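Local coordinates for phenylacetic acid degradation protein PaaI (Thermus thermophilus HB8, PDB 1WLU) that adopts the hot dog thioesterase fold and probably hydrolyses acyl-CoA thioesters in the breakdown of phenylacetic acid, at residues Y44-S55 and A108-R116. Sequence-based numbering, arbitrary orientation.
Sequences YALADSAFALAS and ALFTGTVFR
Phe110, Phe51 and Tyr44 form an aromatic cluster in the buried interface between helix 40-56 and strand 105-116 of the antiparallel sheet that curls round it. Locally the two axes run 9.2 Å apart and cross at -42°. The Phe110 ring drops from the strand onto the helix, its CD2 meeting the methyl CB of Ala47 at 3.6 Å. At its far rim, CE1 sits over one face of the Phe51 ring, 3.6 Å from Phe51 CG, the ring planes inclined at 56°. CE2 of Phe110 touches CE2 of Tyr44 at 3.6 Å, these rings meeting obliquely, while the Tyr44 OH is hydrogen-bonded to the OH of Tyr70 of the second subunit. With CG anti to the backbone N (chi1 166°), Phe51 extends up to the strand, where its CE1 lies 3.4 Å from Gly112 O. Phe51 CZ comes within 3.2 Å of Val114 CG1, a tight fit, and sits where a CB on Gly112 would point. Cutting Phe51 back to an alanine would probably leave a gap beneath Gly112 and take the ring away from Phe110 CE1 and Val114 CG1. CG1 of Val114 also lies 3.9 Å from Ser55 CB. Phe51 touches Ala63, which binds CoA in another structure of this protein; none is bound to this chain here. A central helix wrapped by a curved antiparallel sheet, sausage in bun, defines the hot dog fold.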
loop_
_atom_site.group_PDB
_atom_site.type_symbol
_atom_site.label_atom_id
_atom_site.label_comp_id
_atom_site.label_asym_id
_atom_site.label_seq_id
_atom_site.Cartn_x
_atom_site.Cartn_y
_atom_site.Cartn_z
ATOM N N TYR A 44 5.376 -2.408 -13.376
ATOM C CA TYR A 44 5.882 -2.614 -12.028
ATOM C C TYR A 44 7.342 -3.061 -12.082
ATOM O O TYR A 44 8.169 -2.574 -11.315
ATOM C CB TYR A 44 5.043 -3.656 -11.283
ATOM C CG TYR A 44 5.525 -3.933 -9.872
ATOM C CD1 TYR A 44 6.577 -4.820 -9.629
ATOM C CD2 TYR A 44 4.936 -3.296 -8.782
ATOM C CE1 TYR A 44 7.026 -5.066 -8.333
ATOM C CE2 TYR A 44 5.377 -3.532 -7.486
ATOM C CZ TYR A 44 6.417 -4.418 -7.267
ATOM O OH TYR A 44 6.837 -4.656 -5.976
ATOM N N ALA A 45 7.662 -3.981 -12.990
ATOM C CA ALA A 45 9.034 -4.464 -13.113
ATOM C C ALA A 45 9.981 -3.301 -13.389
ATOM O O ALA A 45 11.096 -3.255 -12.865
ATOM C CB ALA A 45 9.129 -5.496 -14.228
ATOM N N LEU A 46 9.532 -2.365 -14.217
ATOM C CA LEU A 46 10.328 -1.192 -14.550
ATOM C C LEU A 46 10.590 -0.366 -13.291
ATOM O O LEU A 46 11.732 -0.024 -12.986
ATOM C CB LEU A 46 9.589 -0.340 -15.583
ATOM C CG LEU A 46 10.270 0.956 -16.022
ATOM C CD1 LEU A 46 11.486 0.630 -16.881
ATOM C CD2 LEU A 46 9.286 1.803 -16.810
ATOM N N ALA A 47 9.527 -0.055 -12.556
ATOM C CA ALA A 47 9.659 0.734 -11.336
ATOM C C ALA A 47 10.485 0.000 -10.291
ATOM O O ALA A 47 11.351 0.591 -9.643
ATOM C CB ALA A 47 8.278 1.060 -10.778
ATOM N N ASP A 48 10.216 -1.292 -10.132
ATOM C CA ASP A 48 10.925 -2.112 -9.162
ATOM C C ASP A 48 12.418 -2.169 -9.462
ATOM O O ASP A 48 13.239 -2.218 -8.546
ATOM C CB ASP A 48 10.349 -3.528 -9.158
ATOM C CG ASP A 48 10.934 -4.385 -8.064
ATOM O OD1 ASP A 48 10.707 -4.062 -6.882
ATOM O OD2 ASP A 48 11.623 -5.374 -8.381
ATOM N N SER A 49 12.768 -2.167 -10.744
ATOM C CA SER A 49 14.174 -2.211 -11.133
ATOM C C SER A 49 14.893 -0.926 -10.720
ATOM O O SER A 49 16.020 -0.976 -10.227
ATOM C CB SER A 49 14.302 -2.438 -12.642
ATOM O OG SER A 49 13.805 -3.718 -13.001
ATOM N N ALA A 50 14.247 0.221 -10.918
ATOM C CA ALA A 50 14.844 1.496 -10.526
ATOM C C ALA A 50 14.957 1.532 -8.999
ATOM O O ALA A 50 15.947 2.006 -8.446
ATOM C CB ALA A 50 13.984 2.649 -11.024
ATOM N N PHE A 51 13.923 1.020 -8.335
ATOM C CA PHE A 51 13.844 0.927 -6.877
ATOM C C PHE A 51 15.000 0.068 -6.352
ATOM O O PHE A 51 15.687 0.443 -5.399
ATOM C CB PHE A 51 12.477 0.309 -6.534
ATOM C CG PHE A 51 12.327 -0.174 -5.116
ATOM C CD1 PHE A 51 12.395 0.707 -4.042
ATOM C CD2 PHE A 51 12.010 -1.505 -4.869
ATOM C CE1 PHE A 51 12.136 0.268 -2.746
ATOM C CE2 PHE A 51 11.750 -1.953 -3.575
ATOM C CZ PHE A 51 11.812 -1.063 -2.515
ATOM N N ALA A 52 15.213 -1.076 -6.993
ATOM C CA ALA A 52 16.282 -1.989 -6.607
ATOM C C ALA A 52 17.656 -1.345 -6.744
ATOM O O ALA A 52 18.477 -1.411 -5.830
ATOM C CB ALA A 52 16.217 -3.247 -7.462
ATOM N N LEU A 53 17.907 -0.720 -7.888
ATOM C CA LEU A 53 19.197 -0.085 -8.110
ATOM C C LEU A 53 19.438 1.076 -7.148
ATOM O O LEU A 53 20.506 1.174 -6.540
ATOM C CB LEU A 53 19.312 0.385 -9.563
ATOM C CG LEU A 53 19.428 -0.753 -10.585
ATOM C CD1 LEU A 53 19.488 -0.179 -11.989
ATOM C CD2 LEU A 53 20.671 -1.588 -10.295
ATOM N N ALA A 54 18.448 1.950 -6.995
ATOM C CA ALA A 54 18.603 3.087 -6.095
ATOM C C ALA A 54 18.868 2.636 -4.662
ATOM O O ALA A 54 19.783 3.128 -4.005
ATOM C CB ALA A 54 17.360 3.969 -6.136
ATOM N N SER A 55 18.067 1.697 -4.173
ATOM C CA SER A 55 18.234 1.229 -2.806
ATOM C C SER A 55 19.555 0.506 -2.563
ATOM O O SER A 55 20.167 0.665 -1.507
ATOM C CB SER A 55 17.061 0.326 -2.401
ATOM O OG SER A 55 16.954 -0.814 -3.237
ATOM N N ALA A 108 2.319 6.279 -13.567
ATOM C CA ALA A 108 2.117 5.529 -12.332
ATOM C C ALA A 108 3.060 6.027 -11.251
ATOM O O ALA A 108 4.051 6.698 -11.537
ATOM C CB ALA A 108 2.350 4.036 -12.577
ATOM N N LEU A 109 2.731 5.696 -10.007
ATOM C CA LEU A 109 3.541 6.077 -8.858
ATOM C C LEU A 109 3.807 4.825 -8.036
ATOM O O LEU A 109 2.879 4.113 -7.650
ATOM C CB LEU A 109 2.807 7.103 -7.992
ATOM C CG LEU A 109 3.537 7.510 -6.707
ATOM C CD1 LEU A 109 4.794 8.288 -7.060
ATOM C CD2 LEU A 109 2.617 8.356 -5.838
ATOM N N PHE A 110 5.081 4.572 -7.765
ATOM C CA PHE A 110 5.513 3.411 -6.997
ATOM C C PHE A 110 6.139 3.906 -5.696
ATOM O O PHE A 110 6.904 4.868 -5.689
ATOM C CB PHE A 110 6.513 2.619 -7.863
ATOM C CG PHE A 110 7.215 1.485 -7.158
ATOM C CD1 PHE A 110 8.186 1.735 -6.190
ATOM C CD2 PHE A 110 6.978 0.166 -7.542
ATOM C CE1 PHE A 110 8.914 0.687 -5.622
ATOM C CE2 PHE A 110 7.702 -0.885 -6.980
ATOM C CZ PHE A 110 8.671 -0.621 -6.021
ATOM N N THR A 111 5.776 3.263 -4.594
ATOM C CA THR A 111 6.302 3.614 -3.281
ATOM C C THR A 111 6.785 2.301 -2.678
ATOM O O THR A 111 6.007 1.361 -2.546
ATOM C CB THR A 111 5.198 4.212 -2.384
ATOM O OG1 THR A 111 4.517 5.256 -3.092
ATOM C CG2 THR A 111 5.805 4.786 -1.109
ATOM N N GLY A 112 8.059 2.223 -2.314
ATOM C CA GLY A 112 8.558 0.976 -1.764
ATOM C C GLY A 112 9.533 1.103 -0.616
ATOM O O GLY A 112 10.278 2.078 -0.522
ATOM N N THR A 113 9.516 0.108 0.263
ATOM C CA THR A 113 10.404 0.079 1.413
ATOM C C THR A 113 11.219 -1.202 1.387
ATOM O O THR A 113 10.690 -2.282 1.118
ATOM C CB THR A 113 9.605 0.151 2.722
ATOM O OG1 THR A 113 8.985 1.438 2.816
ATOM C CG2 THR A 113 10.516 -0.061 3.928
ATOM N N VAL A 114 12.513 -1.070 1.655
ATOM C CA VAL A 114 13.414 -2.214 1.675
ATOM C C VAL A 114 13.929 -2.479 3.075
ATOM O O VAL A 114 13.858 -1.623 3.963
ATOM C CB VAL A 114 14.679 -1.997 0.797
ATOM C CG1 VAL A 114 14.305 -1.867 -0.658
ATOM C CG2 VAL A 114 15.444 -0.765 1.278
ATOM N N PHE A 115 14.450 -3.687 3.253
ATOM C CA PHE A 115 15.065 -4.096 4.500
ATOM C C PHE A 115 16.548 -4.116 4.139
ATOM O O PHE A 115 16.936 -4.724 3.139
ATOM C CB PHE A 115 14.596 -5.495 4.903
ATOM C CG PHE A 115 15.267 -6.023 6.138
ATOM C CD1 PHE A 115 16.379 -6.855 6.042
ATOM C CD2 PHE A 115 14.801 -5.672 7.400
ATOM C CE1 PHE A 115 17.016 -7.329 7.188
ATOM C CE2 PHE A 115 15.431 -6.140 8.552
ATOM C CZ PHE A 115 16.540 -6.970 8.445
ATOM N N ARG A 116 17.364 -3.422 4.925
ATOM C CA ARG A 116 18.797 -3.367 4.659
ATOM C C ARG A 116 19.489 -4.542 5.333
ATOM O O ARG A 116 19.434 -4.691 6.553
ATOM C CB ARG A 116 19.366 -2.040 5.162
ATOM C CG ARG A 116 18.623 -0.825 4.615
ATOM C CD ARG A 116 19.261 0.469 5.076
ATOM N NE ARG A 116 20.568 0.672 4.459
ATOM C CZ ARG A 116 21.456 1.571 4.866
ATOM N NH1 ARG A 116 21.183 2.357 5.900
ATOM N NH2 ARG A 116 22.617 1.688 4.237
#